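PDB 4I3B: bilirubin-inducible fluorescent protein UnaG from Anguilla japonica, which binds unconjugated bilirubin with high affinity inside a beta-barrel and, once bilirubin is bound, fluoresces green on excitation. Local coordinates for residues A[75-80]-A[97-102]. Numbering follows the deposited sequence. Where two conformers were deposited one is given.
With BLR (3-[5-[(Z)-(4-ethenyl-3-methyl-5-oxidanylidene-pyrrol-2-ylidene)methyl]-2-[[5-[(Z)-(3-ethenyl-4-methyl-5-oxidanylidene-pyrrol-2-ylidene)methyl]-3-(3-hydroxy-3-oxopropyl)-4-methyl-1H-pyrrol-2-yl]methyl]-4-methyl-1H-pyrrol-3-yl]propanoic acid), chain G.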
ATOM      1  N   PHE A  75      -6.662   0.663  13.058  1.00 11.35           N
ATOM      2  CA  PHE A  75      -7.951   0.544  12.392  1.00 12.12           C
ATOM      3  C   PHE A  75      -8.109  -0.824  11.745  1.00 10.85           C
ATOM      4  O   PHE A  75      -7.129  -1.520  11.482  1.00 11.81           O
ATOM      5  CB  PHE A  75      -8.155   1.660  11.356  1.00 12.15           C
ATOM      6  CG  PHE A  75      -7.144   1.679  10.228  1.00 11.79           C
ATOM      7  CD1 PHE A  75      -5.860   2.203  10.429  1.00 11.62           C
ATOM      8  CD2 PHE A  75      -7.469   1.180   8.959  1.00 11.94           C
ATOM      9  CE1 PHE A  75      -4.937   2.250   9.389  1.00 11.90           C
ATOM     10  CE2 PHE A  75      -6.536   1.211   7.924  1.00 13.16           C
ATOM     11  CZ  PHE A  75      -5.268   1.749   8.140  1.00 12.21           C
ATOM     12  N   ASP A  76      -9.362  -1.232  11.522  1.00 12.56           N
ATOM     13  CA  ASP A  76      -9.637  -2.489  10.851  1.00 12.65           C
ATOM     14  C   ASP A  76      -9.463  -2.331   9.344  1.00 10.95           C
ATOM     15  O   ASP A  76      -9.910  -1.344   8.787  1.00 12.53           O
ATOM     16  CB  ASP A  76     -11.094  -2.931  11.103  1.00 14.57           C
ATOM     17  CG  ASP A  76     -11.361  -3.346  12.540  1.00 19.47           C
ATOM     18  OD1 ASP A  76     -10.451  -3.838  13.203  1.00 21.86           O
ATOM     19  OD2 ASP A  76     -12.507  -3.206  13.009  1.00 25.31           O
ATOM     20  N   GLU A  77      -8.851  -3.318   8.700  1.00 10.26           N
ATOM     21  CA  GLU A  77      -8.734  -3.321   7.250  1.00  9.74           C
ATOM     22  C   GLU A  77      -9.219  -4.661   6.706  1.00 10.96           C
ATOM     23  O   GLU A  77      -9.078  -5.700   7.344  1.00 11.28           O
ATOM     24  CB  GLU A  77      -7.270  -3.080   6.847  1.00 10.48           C
ATOM     25  CG  GLU A  77      -7.063  -2.800   5.341  1.00 10.94           C
ATOM     26  CD  GLU A  77      -5.613  -2.484   4.981  1.00 10.42           C
ATOM     27  OE1 GLU A  77      -4.783  -2.244   5.895  1.00 11.32           O
ATOM     28  OE2 GLU A  77      -5.291  -2.486   3.768  1.00 11.43           O
ATOM     29  N   PHE A  78      -9.762  -4.622   5.501  1.00 10.14           N
ATOM     30  CA  PHE A  78     -10.320  -5.783   4.812  1.00 10.29           C
ATOM     31  C   PHE A  78      -9.691  -5.822   3.428  1.00 10.11           C
ATOM     32  O   PHE A  78     -10.313  -5.484   2.436  1.00 12.15           O
ATOM     33  CB  PHE A  78     -11.855  -5.661   4.767  1.00 11.50           C
ATOM     34  CG  PHE A  78     -12.427  -5.445   6.141  1.00 10.39           C
ATOM     35  CD1 PHE A  78     -12.610  -6.524   6.992  1.00 12.10           C
ATOM     36  CD2 PHE A  78     -12.682  -4.168   6.611  1.00 12.98           C
ATOM     37  CE1 PHE A  78     -13.096  -6.338   8.267  1.00 13.95           C
ATOM     38  CE2 PHE A  78     -13.155  -3.967   7.885  1.00 12.86           C
ATOM     39  CZ  PHE A  78     -13.368  -5.043   8.709  1.00 13.20           C
ATOM     40  N   PRO A  79      -8.423  -6.246   3.356  1.00 10.71           N
ATOM     41  CA  PRO A  79      -7.683  -6.114   2.097  1.00 10.30           C
ATOM     42  C   PRO A  79      -8.106  -7.115   1.023  1.00 11.33           C
ATOM     43  O   PRO A  79      -8.734  -8.144   1.286  1.00  9.88           O
ATOM     44  CB  PRO A  79      -6.234  -6.339   2.498  1.00 10.91           C
ATOM     45  CG  PRO A  79      -6.327  -7.127   3.746  1.00 13.49           C
ATOM     46  CD  PRO A  79      -7.585  -6.742   4.457  1.00 13.06           C
ATOM     47  N   SER A  80      -7.698  -6.812  -0.205  1.00 10.46           N
ATOM     48  CA  SER A  80      -8.046  -7.592  -1.390  0.91 12.20           C
ATOM     49  C   SER A  80      -7.496  -8.996  -1.356  1.00 11.92           C
ATOM     50  O   SER A  80      -7.987  -9.865  -2.093  1.00 12.65           O
ATOM     51  CB  SER A  80      -7.516  -6.894  -2.642  0.91 11.06           C
ATOM     52  OG  SER A  80      -8.187  -5.667  -2.860  0.91 11.48           O
ATOM     53  N   LEU A  97       6.616   7.163   5.581  1.00 11.78           N
ATOM     54  CA  LEU A  97       5.325   6.754   6.117  0.68 10.81           C
ATOM     55  C   LEU A  97       5.376   5.259   6.224  1.00  9.90           C
ATOM     56  O   LEU A  97       5.612   4.563   5.218  1.00 10.23           O
ATOM     57  CB  LEU A  97       4.206   7.176   5.188  0.68 12.39           C
ATOM     58  CG  LEU A  97       2.805   7.054   5.736  0.68 14.56           C
ATOM     59  CD1 LEU A  97       2.566   8.128   6.827  0.68 13.96           C
ATOM     60  CD2 LEU A  97       1.848   7.159   4.561  0.68 17.58           C
ATOM     61  N   VAL A  98       5.179   4.754   7.432  1.00  9.36           N
ATOM     62  CA  VAL A  98       5.319   3.326   7.701  1.00  9.10           C
ATOM     63  C   VAL A  98       4.001   2.721   8.143  1.00  8.49           C
ATOM     64  O   VAL A  98       3.377   3.196   9.092  1.00 10.25           O
ATOM     65  CB  VAL A  98       6.378   3.074   8.766  1.00  9.56           C
ATOM     66  CG1 VAL A  98       6.444   1.607   9.084  1.00 10.46           C
ATOM     67  CG2 VAL A  98       7.720   3.610   8.308  1.00 11.86           C
ATOM     68  N   TYR A  99       3.578   1.689   7.429  1.00  7.98           N
ATOM     69  CA  TYR A  99       2.253   1.086   7.552  1.00  7.75           C
ATOM     70  C   TYR A  99       2.448  -0.366   7.970  1.00  8.22           C
ATOM     71  O   TYR A  99       3.170  -1.120   7.291  1.00  9.10           O
ATOM     72  CB  TYR A  99       1.597   1.181   6.168  1.00  7.79           C
ATOM     73  CG  TYR A  99       0.118   0.888   6.033  1.00  8.55           C
ATOM     74  CD1 TYR A  99      -0.453  -0.339   6.375  1.00  9.64           C
ATOM     75  CD2 TYR A  99      -0.715   1.860   5.502  1.00  9.48           C
ATOM     76  CE1 TYR A  99      -1.856  -0.589   6.156  1.00  9.73           C
ATOM     77  CE2 TYR A  99      -2.057   1.624   5.301  1.00 10.79           C
ATOM     78  CZ  TYR A  99      -2.625   0.421   5.616  1.00 10.20           C
ATOM     79  OH  TYR A  99      -3.967   0.237   5.374  1.00 10.27           O
ATOM     80  N   VAL A 100       1.871  -0.738   9.112  1.00  7.78           N
ATOM     81  CA  VAL A 100       2.035  -2.105   9.628  1.00  8.54           C
ATOM     82  C   VAL A 100       0.675  -2.757   9.758  1.00  7.92           C
ATOM     83  O   VAL A 100      -0.262  -2.165  10.307  1.00 10.05           O
ATOM     84  CB  VAL A 100       2.764  -2.133  10.991  1.00 10.27           C
ATOM     85  CG1 VAL A 100       2.830  -3.581  11.564  1.00 12.00           C
ATOM     86  CG2 VAL A 100       4.145  -1.519  10.847  1.00 13.02           C
ATOM     87  N   GLN A 101       0.568  -3.980   9.226  1.00  8.68           N
ATOM     88  CA  GLN A 101      -0.610  -4.820   9.379  1.00  9.28           C
ATOM     89  C   GLN A 101      -0.291  -6.021  10.258  1.00  9.12           C
ATOM     90  O   GLN A 101       0.761  -6.658  10.071  1.00 10.68           O
ATOM     91  CB  GLN A 101      -1.069  -5.324   8.010  1.00  9.50           C
ATOM     92  CG  GLN A 101      -1.611  -4.240   7.092  1.00  9.06           C
ATOM     93  CD  GLN A 101      -1.834  -4.742   5.689  1.00  9.54           C
ATOM     94  OE1 GLN A 101      -1.156  -5.670   5.249  1.00  9.88           O
ATOM     95  NE2 GLN A 101      -2.766  -4.134   4.976  1.00  9.71           N
ATOM     96  N   LYS A 102      -1.213  -6.320  11.180  1.00  9.89           N
ATOM     97  CA  LYS A 102      -1.094  -7.470  12.063  1.00 10.23           C
ATOM     98  C   LYS A 102      -2.328  -8.338  11.937  1.00 10.38           C
ATOM     99  O   LYS A 102      -3.448  -7.830  11.932  1.00 11.38           O
ATOM    100  CB  LYS A 102      -0.999  -7.004  13.513  1.00 12.09           C
ATOM    101  CG  LYS A 102       0.222  -6.134  13.771  1.00 17.07           C
ATOM    102  CD  LYS A 102       0.226  -5.568  15.180  1.00 21.78           C
ATOM    103  CE  LYS A 102       1.173  -4.377  15.286  1.00 27.57           C
ATOM    104  NZ  LYS A 102       0.951  -3.545  16.525  1.00 31.10           N
TER
HETATM  105  CHA BLR G 201      -2.257  -0.848  -3.555  1.00  9.07           C
HETATM  106  NA  BLR G 201      -2.085   0.847  -1.687  1.00  9.01           N
HETATM  107  C1A BLR G 201      -2.767  -0.152  -2.306  1.00  8.94           C
HETATM  108  C2A BLR G 201      -3.882  -0.474  -1.551  1.00  8.73           C
HETATM  109  C3A BLR G 201      -3.852   0.356  -0.430  1.00  8.64           C
HETATM  110  C4A BLR G 201      -2.731   1.170  -0.541  1.00  9.52           C
HETATM  111  CMA BLR G 201      -4.853   0.390   0.686  1.00 10.59           C
HETATM  112  CAA BLR G 201      -4.915  -1.502  -1.894  1.00 10.02           C
HETATM  113  CBA BLR G 201      -4.761  -2.755  -1.129  1.00 10.91           C
HETATM  114  CGA BLR G 201      -5.803  -3.770  -1.436  1.00 11.26           C
HETATM  115  O1A BLR G 201      -6.402  -3.780  -2.550  1.00 11.02           O
HETATM  116  O2A BLR G 201      -6.082  -4.600  -0.497  1.00 12.11           O
HETATM  117  CHB BLR G 201      -2.355   2.202   0.439  1.00  9.98           C
HETATM  118  NB  BLR G 201      -0.759   3.521  -0.883  1.00 10.08           N
HETATM  119  C1B BLR G 201      -1.493   3.259   0.296  1.00 10.26           C
HETATM  120  C2B BLR G 201      -1.152   4.230   1.256  1.00  8.31           C
HETATM  121  C3B BLR G 201      -0.309   5.076   0.786  1.00  9.89           C
HETATM  122  C4B BLR G 201       0.101   4.749  -0.641  1.00 10.56           C
HETATM  123  CMB BLR G 201      -1.752   4.242   2.649  1.00 10.51           C
HETATM  124  OB  BLR G 201       0.829   5.235  -1.434  1.00 10.48           O
HETATM  125  CAB BLR G 201       0.275   6.254   1.474  1.00 11.29           C
HETATM  126  CBB BLR G 201       1.182   7.108   0.910  1.00 11.78           C
HETATM  127  NC  BLR G 201      -4.011  -5.505  -5.323  1.00 11.07           N
HETATM  128  C1C BLR G 201      -4.968  -6.384  -6.146  1.00 12.05           C
HETATM  129  C2C BLR G 201      -4.940  -7.643  -5.350  1.00 11.26           C
HETATM  130  C3C BLR G 201      -4.182  -7.542  -4.312  1.00  9.08           C
HETATM  131  C4C BLR G 201      -3.587  -6.298  -4.198  1.00 10.58           C
HETATM  132  CMC BLR G 201      -5.776  -8.802  -5.776  1.00 12.81           C
HETATM  133  OC  BLR G 201      -5.514  -6.072  -7.167  1.00 14.02           O
HETATM  134  CAC BLR G 201      -3.963  -8.576  -3.285  1.00 10.60           C
HETATM  135  CBC BLR G 201      -3.870  -9.897  -3.576  1.00 11.63           C
HETATM  136  CHD BLR G 201      -2.744  -5.837  -3.241  1.00  9.10           C
HETATM  137  ND  BLR G 201      -2.649  -3.319  -3.690  1.00  9.01           N
HETATM  138  C1D BLR G 201      -2.284  -4.451  -3.060  1.00  9.53           C
HETATM  139  C2D BLR G 201      -1.272  -4.072  -2.053  1.00  7.22           C
HETATM  140  C3D BLR G 201      -1.069  -2.718  -2.134  1.00  8.66           C
HETATM  141  C4D BLR G 201      -1.966  -2.173  -3.168  1.00  8.40           C
HETATM  142  CMD BLR G 201      -0.609  -5.067  -1.159  1.00  9.62           C
HETATM  143  CAD BLR G 201      -0.134  -1.928  -1.258  1.00  8.55           C
HETATM  144  CBD BLR G 201       1.160  -1.637  -1.991  1.00  9.06           C
HETATM  145  CGD BLR G 201       1.021  -0.445  -2.866  1.00  9.44           C
HETATM  146  O1D BLR G 201       1.230  -0.563  -4.087  1.00  9.49           O
HETATM  147  O2D BLR G 201       0.738   0.683  -2.397  1.00  9.44           O
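Glu77 meets Tyr99 and Gln101 inside the barrel, and one carboxylate oxygen takes both bonds. Tyr99 OH donates to Glu77 OE1 at 2.7 Å. Gln101 NE2 donates to Glu77 OE1 at 2.9 Å, with a nearly straight N-H...O angle of 162°. The two donors arrive over opposite faces of the carboxylate, each well out of its plane. From Gln101 the bond runs close to its own amide plane. Ser88 OG adds a third hydrogen bond to this buried oxygen, while Arg83 NH1 and Tyr110 OH are hydrogen-bonded to Gln101 OE1 and so hold the amide whose NE2 Glu77 uses. Glu77 reaches the site because its CG lies anti to the backbone N (chi1 -169°) and the chain runs on extended. An alanine in place of Glu77 would probably leave the Tyr99 hydroxyl and the Gln101 amide without their shared acceptor and open a gap on the inner side of the barrel wall, beside Val67. Phe75 packs beside this cluster. The tip of its ring, CZ, lies 3.4 Å from Tyr99 OH, which sits near the plane of the Phe75 ring, at its edge.

The tight part is thus the Glu77 carboxylate between Tyr99 OH and Gln101 NE2, with the Phe75 ring edge against the hydroxyl. On the solvent side, Asp76 is exposed and forms a salt bridge with Lys87. Towards the pocket, Tyr99 CE2 lies 3.7 Å from bilirubin CMB. Ser80 N and OG bind one bilirubin propionate, with OG 2.6 Å from O1A. Strands 75-77 and 96-103 are not direct sheet neighbours. Strand 86-93 lies between them in the antiparallel sheet, pairing with both, and the axes of strand 75-77 and segment 97-102 run at 72° to each other. Val67 of strand 64-70 touches Glu77 and Tyr99, while strand 106-115 flanks Tyr99 and Gln101 in this fatty-acid-binding-protein-like barrel.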